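Local coordinates for Lpg0393 helical bundle domain-containing protein (Legionella pneumophila subsp. pneumophila str. Philadelphia 1, PDB 4R0G), which probably acts as a guanine-nucleotide exchange factor for the small GTPases Rab5, Rab21 and Rab22, through a VPS9-like domain joined to a helical bundle, at residues R196-L199 with V200-A204; H218-I221 with A222-V225; Y224-K227 with L228-Q232. All coordinates share one frame; numbering follows the deposited sequence.

Contact 1: R196-L199 with V200-A204; sequences RISL and VVRLA
Arg202 folds back over Ser198 and Leu199 of the preceding turn of helix 193-208, an alpha-helix of the helical bundle domain. Its side chain can be followed outward. Arg202 CB sits 3.6 Å from Ser198 O. CG lies beside its own backbone N (chi1 -71°), which turns the chain toward the preceding turn. Arg202 CG then comes to 3.3 Å from Ser198 O. Arg202 CD is nearer still, at 3.1 Å from Ser198 O, and also borders the Ser198 hydroxyl. A bend at chi3 (47°) brings the guanidinium round toward Leu199. There Arg202 NH1 packs against Leu199 CD2 at 3.7 Å. The two side chains cross at a slant.

The backbone runs in i to i+4 hydrogen bonds. Val201 N to Ile197 O is nearly straight (174°), whereas Arg202 N to Ser198 O is weak. On another side of the helix, Ile197 and Val201 meet helix 155-183, at Leu182 and Leu179. Leu203 reaches that helix at Ile175 and touches Tyr224 of helix 215-229 as well. Arg196 turns its guanidinium out of this stretch: salt bridges join it to Glu237 and Asp190, and NH2 donates to Met231 O. The apolar pair closes at 4.0 Å, between Ile197 CG2 and Val201 CG2.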
ATOM      1  N   ARG A 196      11.715 -22.697  10.583  1.00 67.46           N
ATOM      2  CA  ARG A 196      10.424 -22.127  10.205  1.00 57.51           C
ATOM      3  C   ARG A 196      10.601 -20.853   9.379  1.00 55.62           C
ATOM      4  O   ARG A 196       9.842 -20.581   8.449  1.00 49.85           O
ATOM      5  CB  ARG A 196       9.606 -21.841  11.461  1.00 56.04           C
ATOM      6  CG  ARG A 196       8.144 -22.171  11.327  1.00 55.97           C
ATOM      7  CD  ARG A 196       7.523 -22.368  12.671  1.00 55.75           C
ATOM      8  NE  ARG A 196       7.927 -21.310  13.580  1.00 57.68           N
ATOM      9  CZ  ARG A 196       8.066 -21.487  14.882  1.00 64.55           C
ATOM     10  NH1 ARG A 196       8.432 -20.483  15.663  1.00 65.79           N
ATOM     11  NH2 ARG A 196       7.833 -22.681  15.398  1.00 69.39           N
ATOM     12  N   ILE A 197      11.607 -20.063   9.730  1.00 58.74           N
ATOM     13  CA  ILE A 197      11.972 -18.920   8.902  1.00 58.01           C
ATOM     14  C   ILE A 197      12.364 -19.393   7.513  1.00 57.69           C
ATOM     15  O   ILE A 197      11.857 -18.878   6.505  1.00 56.04           O
ATOM     16  CB  ILE A 197      13.135 -18.130   9.499  1.00 52.30           C
ATOM     17  CG1 ILE A 197      12.640 -17.246  10.622  1.00 47.55           C
ATOM     18  CG2 ILE A 197      13.765 -17.238   8.447  1.00 55.24           C
ATOM     19  CD1 ILE A 197      13.727 -16.542  11.277  1.00 53.75           C
ATOM     20  N   SER A 198      13.258 -20.382   7.475  1.00 55.91           N
ATOM     21  CA  SER A 198      13.693 -20.979   6.222  1.00 52.38           C
ATOM     22  C   SER A 198      12.526 -21.395   5.330  1.00 50.65           C
ATOM     23  O   SER A 198      12.601 -21.299   4.104  1.00 55.41           O
ATOM     24  CB  SER A 198      14.588 -22.184   6.498  1.00 50.29           C
ATOM     25  OG  SER A 198      14.982 -22.793   5.279  1.00 54.62           O
ATOM     26  N   LEU A 199      11.443 -21.849   5.952  1.00 51.02           N
ATOM     27  CA  LEU A 199      10.246 -22.240   5.214  1.00 49.93           C
ATOM     28  C   LEU A 199       9.515 -21.044   4.616  1.00 45.84           C
ATOM     29  O   LEU A 199       9.050 -21.120   3.498  1.00 46.25           O
ATOM     30  CB  LEU A 199       9.296 -23.011   6.115  1.00 50.62           C
ATOM     31  CG  LEU A 199       9.563 -24.496   6.282  1.00 45.73           C
ATOM     32  CD1 LEU A 199       8.882 -25.000   7.540  1.00 51.28           C
ATOM     33  CD2 LEU A 199       9.029 -25.210   5.085  1.00 44.69           C
ATOM     34  N   VAL A 200       9.422 -19.945   5.356  1.00 45.29           N
ATOM     35  CA  VAL A 200       8.689 -18.775   4.884  1.00 46.41           C
ATOM     36  C   VAL A 200       9.422 -18.111   3.721  1.00 46.69           C
ATOM     37  O   VAL A 200       8.815 -17.696   2.723  1.00 43.14           O
ATOM     38  CB  VAL A 200       8.448 -17.755   6.024  1.00 42.22           C
ATOM     39  CG1 VAL A 200       7.700 -16.552   5.502  1.00 35.74           C
ATOM     40  CG2 VAL A 200       7.666 -18.406   7.155  1.00 36.19           C
ATOM     41  N   VAL A 201      10.737 -18.030   3.860  1.00 47.35           N
ATOM     42  CA  VAL A 201      11.598 -17.482   2.824  1.00 48.91           C
ATOM     43  C   VAL A 201      11.414 -18.218   1.506  1.00 48.26           C
ATOM     44  O   VAL A 201      11.332 -17.606   0.434  1.00 51.25           O
ATOM     45  CB  VAL A 201      13.069 -17.548   3.268  1.00 47.02           C
ATOM     46  CG1 VAL A 201      13.966 -17.107   2.151  1.00 42.71           C
ATOM     47  CG2 VAL A 201      13.261 -16.682   4.495  1.00 41.14           C
ATOM     48  N   ARG A 202      11.337 -19.537   1.585  1.00 44.03           N
ATOM     49  CA  ARG A 202      11.228 -20.330   0.378  1.00 47.29           C
ATOM     50  C   ARG A 202       9.838 -20.191  -0.194  1.00 42.26           C
ATOM     51  O   ARG A 202       9.671 -20.119  -1.395  1.00 46.38           O
ATOM     52  CB  ARG A 202      11.598 -21.794   0.647  1.00 48.68           C
ATOM     53  CG  ARG A 202      13.080 -21.965   0.895  1.00 48.90           C
ATOM     54  CD  ARG A 202      13.365 -23.134   1.783  1.00 53.80           C
ATOM     55  NE  ARG A 202      12.613 -24.301   1.350  1.00 60.95           N
ATOM     56  CZ  ARG A 202      12.163 -25.234   2.179  1.00 59.92           C
ATOM     57  NH1 ARG A 202      12.414 -25.124   3.481  1.00 48.56           N
ATOM     58  NH2 ARG A 202      11.466 -26.259   1.694  1.00 62.57           N
ATOM     59  N   LEU A 203       8.842 -20.149   0.677  1.00 42.87           N
ATOM     60  CA  LEU A 203       7.480 -19.850   0.263  1.00 47.36           C
ATOM     61  C   LEU A 203       7.426 -18.480  -0.436  1.00 47.62           C
ATOM     62  O   LEU A 203       6.851 -18.352  -1.517  1.00 40.95           O
ATOM     63  CB  LEU A 203       6.530 -19.896   1.457  1.00 42.74           C
ATOM     64  CG  LEU A 203       5.121 -19.359   1.163  1.00 47.12           C
ATOM     65  CD1 LEU A 203       4.324 -20.312   0.287  1.00 33.94           C
ATOM     66  CD2 LEU A 203       4.370 -19.011   2.492  1.00 48.02           C
ATOM     67  N   ALA A 204       8.046 -17.476   0.177  1.00 42.25           N
ATOM     68  CA  ALA A 204       8.138 -16.157  -0.430  1.00 40.20           C
ATOM     69  C   ALA A 204       8.774 -16.248  -1.826  1.00 53.08           C
ATOM     70  O   ALA A 204       8.261 -15.659  -2.801  1.00 47.93           O
ATOM     71  CB  ALA A 204       8.929 -15.253   0.442  1.00 41.76           C
TER

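Contact 2: H218-I221 with A222-V225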
ATOM      1  N   HIS A 218      -1.871 -23.265  -5.224  1.00 56.28           N
ATOM      2  CA  HIS A 218      -2.602 -23.651  -4.040  1.00 55.34           C
ATOM      3  C   HIS A 218      -1.971 -24.895  -3.413  1.00 49.90           C
ATOM      4  O   HIS A 218      -1.736 -24.951  -2.221  1.00 49.67           O
ATOM      5  CB  HIS A 218      -4.070 -23.856  -4.394  1.00 53.73           C
ATOM      6  CG  HIS A 218      -4.833 -22.578  -4.491  1.00 58.26           C
ATOM      7  ND1 HIS A 218      -5.155 -21.816  -3.383  1.00 52.34           N
ATOM      8  CD2 HIS A 218      -5.324 -21.905  -5.565  1.00 56.33           C
ATOM      9  CE1 HIS A 218      -5.819 -20.742  -3.771  1.00 54.11           C
ATOM     10  NE2 HIS A 218      -5.927 -20.768  -5.086  1.00 59.40           N
ATOM     11  N   ASP A 219      -1.639 -25.870  -4.230  1.00 50.82           N
ATOM     12  CA  ASP A 219      -1.015 -27.048  -3.686  1.00 56.16           C
ATOM     13  C   ASP A 219       0.384 -26.802  -3.081  1.00 56.75           C
ATOM     14  O   ASP A 219       0.631 -27.304  -1.986  1.00 55.09           O
ATOM     15  CB  ASP A 219      -1.024 -28.211  -4.697  1.00 66.38           C
ATOM     16  CG  ASP A 219      -2.413 -28.466  -5.310  1.00 70.35           C
ATOM     17  OD1 ASP A 219      -3.424 -28.031  -4.711  1.00 67.28           O
ATOM     18  OD2 ASP A 219      -2.482 -29.092  -6.404  1.00 77.19           O
ATOM     19  N   GLU A 220       1.290 -26.059  -3.743  1.00 54.03           N
ATOM     20  CA  GLU A 220       2.611 -25.779  -3.115  1.00 49.13           C
ATOM     21  C   GLU A 220       2.458 -24.975  -1.825  1.00 50.08           C
ATOM     22  O   GLU A 220       3.024 -25.349  -0.791  1.00 48.21           O
ATOM     23  CB  GLU A 220       3.607 -25.069  -4.046  1.00 46.20           C
ATOM     24  CG  GLU A 220       4.664 -25.967  -4.721  1.00 57.40           C
ATOM     25  CD  GLU A 220       5.634 -26.702  -3.760  1.00 62.27           C
ATOM     26  OE1 GLU A 220       6.530 -26.046  -3.194  1.00 55.56           O
ATOM     27  OE2 GLU A 220       5.531 -27.948  -3.602  1.00 61.80           O
ATOM     28  N   ILE A 221       1.688 -23.881  -1.894  1.00 47.51           N
ATOM     29  CA  ILE A 221       1.411 -23.065  -0.726  1.00 40.55           C
ATOM     30  C   ILE A 221       0.966 -23.941   0.442  1.00 47.99           C
ATOM     31  O   ILE A 221       1.498 -23.847   1.557  1.00 51.39           O
ATOM     32  CB  ILE A 221       0.335 -22.011  -1.012  1.00 37.74           C
ATOM     33  CG1 ILE A 221       0.845 -21.050  -2.075  1.00 39.84           C
ATOM     34  CG2 ILE A 221      -0.022 -21.254   0.271  1.00 35.13           C
ATOM     35  CD1 ILE A 221       0.115 -19.748  -2.146  1.00 37.34           C
ATOM     36  N   ALA A 222      -0.006 -24.805   0.175  1.00 48.77           N
ATOM     37  CA  ALA A 222      -0.463 -25.758   1.170  1.00 47.17           C
ATOM     38  C   ALA A 222       0.691 -26.621   1.719  1.00 44.18           C
ATOM     39  O   ALA A 222       0.737 -26.887   2.914  1.00 48.38           O
ATOM     40  CB  ALA A 222      -1.555 -26.606   0.606  1.00 44.21           C
ATOM     41  N   VAL A 223       1.637 -27.026   0.873  1.00 41.98           N
ATOM     42  CA  VAL A 223       2.747 -27.864   1.343  1.00 47.89           C
ATOM     43  C   VAL A 223       3.631 -27.112   2.359  1.00 55.07           C
ATOM     44  O   VAL A 223       4.044 -27.683   3.397  1.00 48.15           O
ATOM     45  CB  VAL A 223       3.634 -28.435   0.181  1.00 48.15           C
ATOM     46  CG1 VAL A 223       4.706 -29.323   0.755  1.00 55.11           C
ATOM     47  CG2 VAL A 223       2.818 -29.210  -0.801  1.00 37.69           C
ATOM     48  N   TYR A 224       3.910 -25.839   2.056  1.00 47.12           N
ATOM     49  CA  TYR A 224       4.644 -24.977   2.971  1.00 42.55           C
ATOM     50  C   TYR A 224       3.856 -24.747   4.248  1.00 48.93           C
ATOM     51  O   TYR A 224       4.379 -24.924   5.358  1.00 51.87           O
ATOM     52  CB  TYR A 224       4.978 -23.623   2.324  1.00 45.10           C
ATOM     53  CG  TYR A 224       6.159 -23.664   1.368  1.00 43.92           C
ATOM     54  CD1 TYR A 224       7.438 -23.855   1.839  1.00 44.75           C
ATOM     55  CD2 TYR A 224       5.988 -23.494   0.003  1.00 37.77           C
ATOM     56  CE1 TYR A 224       8.522 -23.895   0.982  1.00 48.71           C
ATOM     57  CE2 TYR A 224       7.060 -23.527  -0.862  1.00 41.74           C
ATOM     58  CZ  TYR A 224       8.334 -23.726  -0.364  1.00 47.55           C
ATOM     59  OH  TYR A 224       9.437 -23.778  -1.201  1.00 42.87           O
ATOM     60  N   VAL A 225       2.603 -24.326   4.114  1.00 48.70           N
ATOM     61  CA  VAL A 225       1.812 -24.049   5.314  1.00 52.65           C
ATOM     62  C   VAL A 225       1.694 -25.298   6.180  1.00 49.67           C
ATOM     63  O   VAL A 225       1.732 -25.232   7.407  1.00 44.91           O
ATOM     64  CB  VAL A 225       0.413 -23.518   4.970  1.00 52.58           C
ATOM     65  CG1 VAL A 225      -0.406 -23.351   6.227  1.00 53.90           C
ATOM     66  CG2 VAL A 225       0.522 -22.212   4.245  1.00 48.68           C
TER
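Glu220 reaches forward one turn to Tyr224 on helix 215-229, an alpha-helix of the helical bundle domain. The carboxylate meets the ring by van der Waals contact. OE1 of Glu220 stands 3.5 Å from CE2 of Tyr224, approaching the ring at a slant. The two planes are 80° apart, close to perpendicular. A bend at chi2 (-62°) turns the carboxylate toward the Tyr224 ring. Its other oxygen, OE2, borders the CG2 methyl of Val223.

Backbone hydrogen bonds follow the i to i+4 pattern of an alpha-helix. Ala222 N donates to His218 O, Val223 N to Asp219 O, and Tyr224 N to Glu220 O. The bond from Val225 N to Ile221 O is 2.8 Å long and nearly straight (176°).

Apolar packing lies on the buried side. Ile221 and Val225 are one turn apart and both touch Ile244 of helix 235-244. Tyr224 packs instead on helix 193-208, against Leu199, Arg202 and Leu203. Its ring also makes a cation-pi contact with Lys227. Helix 215-229 thus packs on both helix 193-208 and helix 235-244. Between Ile221 and Val225 the meeting groups are the two CG2 methyls, 4.1 Å apart.

Contact 3: Y224-K227 with L228-Q232; sequences YVKK and LWEMQ
Leu228 packs against the carbonyl of Tyr224 near the C-terminal end of helix 215-229, in the helical bundle domain. Leu228 N donates to Tyr224 O at 2.9 Å, in a nearly straight bond (177°). The methyl Leu228 CD1 comes to 3.2 Å from Tyr224 O. Leu228 is buried and touches Arg196 of helix 193-208 and Leu241 of helix 235-244.

Trp229 follows, with N bonded to Val225 O. The indole lies alongside Val225 and points the same way. CD1 of Trp229 is 3.8 Å from CG1 of Val225. The valine branch that runs anti to the backbone N (chi1 175°) is the one that meets the indole. Trp229 also touches Glu238 and Leu241 of helix 235-244.

Glu230 N donates to Lys226 O at 3.1 Å. The side chains of Lys226 and Glu230 cross at an angle. OE1 of Glu230 is 3.6 Å from CE of Lys226 but 4.7 Å from NZ of Lys226. The charges may attract, yet they do not form a salt bridge.

The Met231 chain, bent at chi2 and chi3, puts Met231 CG 3.2 Å from Lys227 O. A type I beta turn spans Trp229 to Gln232, and Gln232 leaves helical geometry with positive phi. The turn is closed by Gln232 N donating to Trp229 O at 3.2 Å.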
ATOM      1  N   TYR A 224       3.910 -25.839   2.056  1.00 47.12           N
ATOM      2  CA  TYR A 224       4.644 -24.977   2.971  1.00 42.55           C
ATOM      3  C   TYR A 224       3.856 -24.747   4.248  1.00 48.93           C
ATOM      4  O   TYR A 224       4.379 -24.924   5.358  1.00 51.87           O
ATOM      5  CB  TYR A 224       4.978 -23.623   2.324  1.00 45.10           C
ATOM      6  CG  TYR A 224       6.159 -23.664   1.368  1.00 43.92           C
ATOM      7  CD1 TYR A 224       7.438 -23.855   1.839  1.00 44.75           C
ATOM      8  CD2 TYR A 224       5.988 -23.494   0.003  1.00 37.77           C
ATOM      9  CE1 TYR A 224       8.522 -23.895   0.982  1.00 48.71           C
ATOM     10  CE2 TYR A 224       7.060 -23.527  -0.862  1.00 41.74           C
ATOM     11  CZ  TYR A 224       8.334 -23.726  -0.364  1.00 47.55           C
ATOM     12  OH  TYR A 224       9.437 -23.778  -1.201  1.00 42.87           O
ATOM     13  N   VAL A 225       2.603 -24.326   4.114  1.00 48.70           N
ATOM     14  CA  VAL A 225       1.812 -24.049   5.314  1.00 52.65           C
ATOM     15  C   VAL A 225       1.694 -25.298   6.180  1.00 49.67           C
ATOM     16  O   VAL A 225       1.732 -25.232   7.407  1.00 44.91           O
ATOM     17  CB  VAL A 225       0.413 -23.518   4.970  1.00 52.58           C
ATOM     18  CG1 VAL A 225      -0.406 -23.351   6.227  1.00 53.90           C
ATOM     19  CG2 VAL A 225       0.522 -22.212   4.245  1.00 48.68           C
ATOM     20  N   LYS A 226       1.581 -26.447   5.532  1.00 49.95           N
ATOM     21  CA  LYS A 226       1.528 -27.670   6.293  1.00 51.29           C
ATOM     22  C   LYS A 226       2.803 -27.856   7.108  1.00 48.05           C
ATOM     23  O   LYS A 226       2.712 -27.961   8.322  1.00 50.74           O
ATOM     24  CB  LYS A 226       1.248 -28.870   5.415  1.00 47.64           C
ATOM     25  CG  LYS A 226       1.123 -30.137   6.242  1.00 65.49           C
ATOM     26  CD  LYS A 226       0.972 -31.348   5.347  1.00 64.68           C
ATOM     27  CE  LYS A 226       1.445 -32.601   6.028  1.00 57.12           C
ATOM     28  NZ  LYS A 226       0.970 -33.714   5.195  1.00 69.12           N
ATOM     29  N   LYS A 227       3.969 -27.847   6.452  1.00 51.30           N
ATOM     30  CA  LYS A 227       5.273 -27.981   7.141  1.00 55.59           C
ATOM     31  C   LYS A 227       5.439 -26.985   8.283  1.00 54.98           C
ATOM     32  O   LYS A 227       5.913 -27.358   9.367  1.00 60.96           O
ATOM     33  CB  LYS A 227       6.483 -27.850   6.189  1.00 52.17           C
ATOM     34  CG  LYS A 227       6.592 -28.872   5.031  1.00 57.34           C
ATOM     35  CD  LYS A 227       7.830 -28.548   4.114  1.00 68.12           C
ATOM     36  CE  LYS A 227       7.851 -29.283   2.738  1.00 62.19           C
ATOM     37  NZ  LYS A 227       8.434 -28.389   1.658  1.00 57.12           N
ATOM     38  N   LEU A 228       5.057 -25.731   8.041  1.00 47.64           N
ATOM     39  CA  LEU A 228       5.018 -24.714   9.113  1.00 53.06           C
ATOM     40  C   LEU A 228       4.177 -25.117  10.345  1.00 53.06           C
ATOM     41  O   LEU A 228       4.615 -24.941  11.472  1.00 55.55           O
ATOM     42  CB  LEU A 228       4.544 -23.350   8.577  1.00 51.99           C
ATOM     43  CG  LEU A 228       5.484 -22.737   7.547  1.00 47.45           C
ATOM     44  CD1 LEU A 228       4.742 -21.914   6.518  1.00 42.54           C
ATOM     45  CD2 LEU A 228       6.455 -21.882   8.294  1.00 49.38           C
ATOM     46  N   TRP A 229       2.980 -25.655  10.137  1.00 50.02           N
ATOM     47  CA  TRP A 229       2.185 -26.122  11.261  1.00 54.18           C
ATOM     48  C   TRP A 229       2.937 -27.193  12.044  1.00 60.16           C
ATOM     49  O   TRP A 229       2.925 -27.229  13.288  1.00 60.93           O
ATOM     50  CB  TRP A 229       0.822 -26.642  10.809  1.00 50.53           C
ATOM     51  CG  TRP A 229      -0.225 -25.554  10.735  1.00 46.12           C
ATOM     52  CD1 TRP A 229      -0.807 -25.049   9.607  1.00 51.18           C
ATOM     53  CD2 TRP A 229      -0.780 -24.818  11.831  1.00 51.66           C
ATOM     54  NE1 TRP A 229      -1.697 -24.057   9.932  1.00 52.26           N
ATOM     55  CE2 TRP A 229      -1.703 -23.894  11.290  1.00 50.21           C
ATOM     56  CE3 TRP A 229      -0.591 -24.851  13.220  1.00 57.16           C
ATOM     57  CZ2 TRP A 229      -2.440 -23.016  12.085  1.00 55.16           C
ATOM     58  CZ3 TRP A 229      -1.324 -23.977  14.012  1.00 60.39           C
ATOM     59  CH2 TRP A 229      -2.238 -23.069  13.439  1.00 59.91           C
ATOM     60  N   GLU A 230       3.638 -28.046  11.319  1.00 59.34           N
ATOM     61  CA  GLU A 230       4.349 -29.123  11.986  1.00 67.81           C
ATOM     62  C   GLU A 230       5.605 -28.640  12.702  1.00 63.86           C
ATOM     63  O   GLU A 230       6.226 -29.390  13.449  1.00 69.18           O
ATOM     64  CB  GLU A 230       4.588 -30.290  11.026  1.00 67.68           C
ATOM     65  CG  GLU A 230       3.263 -30.724  10.380  1.00 77.69           C
ATOM     66  CD  GLU A 230       3.290 -32.099   9.727  1.00 94.66           C
ATOM     67  OE1 GLU A 230       3.878 -32.222   8.617  1.00 86.92           O
ATOM     68  OE2 GLU A 230       2.702 -33.042  10.321  1.00 92.33           O
ATOM     69  N   MET A 231       5.934 -27.369  12.512  1.00 60.01           N
ATOM     70  CA  MET A 231       7.108 -26.784  13.148  1.00 63.32           C
ATOM     71  C   MET A 231       6.759 -26.110  14.471  1.00 68.72           C
ATOM     72  O   MET A 231       7.619 -25.502  15.115  1.00 72.49           O
ATOM     73  CB  MET A 231       7.817 -25.811  12.206  1.00 62.47           C
ATOM     74  CG  MET A 231       8.541 -26.504  11.052  1.00 65.39           C
ATOM     75  SD  MET A 231       9.789 -27.681  11.639  1.00 88.61           S
ATOM     76  CE  MET A 231       8.992 -29.271  11.350  1.00 70.83           C
ATOM     77  N   GLN A 232       5.497 -26.242  14.880  1.00 67.88           N
ATOM     78  CA  GLN A 232       5.023 -25.731  16.170  1.00 68.75           C
ATOM     79  C   GLN A 232       5.198 -24.227  16.329  1.00 63.97           C
ATOM     80  O   GLN A 232       5.971 -23.775  17.169  1.00 60.31           O
ATOM     81  CB  GLN A 232       5.739 -26.439  17.320  1.00 77.17           C
ATOM     82  CG  GLN A 232       5.699 -27.961  17.267  1.00 84.38           C
ATOM     83  CD  GLN A 232       6.056 -28.587  18.605  1.00104.01           C
ATOM     84  OE1 GLN A 232       7.056 -28.215  19.234  1.00108.20           O
ATOM     85  NE2 GLN A 232       5.215 -29.516  19.069  1.00103.50           N
TER

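All three contacts are local packing along two successive helices of the helical bundle domain. Contact 1 lies on helix 193-208; contacts 2 and 3 share helix 215-229 and overlap at Tyr224 and Val225. Each is partly buried. Contact 1 buries Leu199, Leu203 and the charged Arg196, and exposes Val201 and Arg202. Contact 2 buries Ile221, Tyr224 and Val225 and exposes His218 and Asp219. Contact 3 adds buried Leu228, with Lys226, Trp229 and Glu230 exposed. Contact 1 meets contact 2 by packing, with Tyr224 CD2 3.6 Å from Leu203 CD1. Contact 1 meets contact 3 through a polar link, Arg196 to Met231. Contact 2 is regular helix, whereas contact 3 passes into a turn.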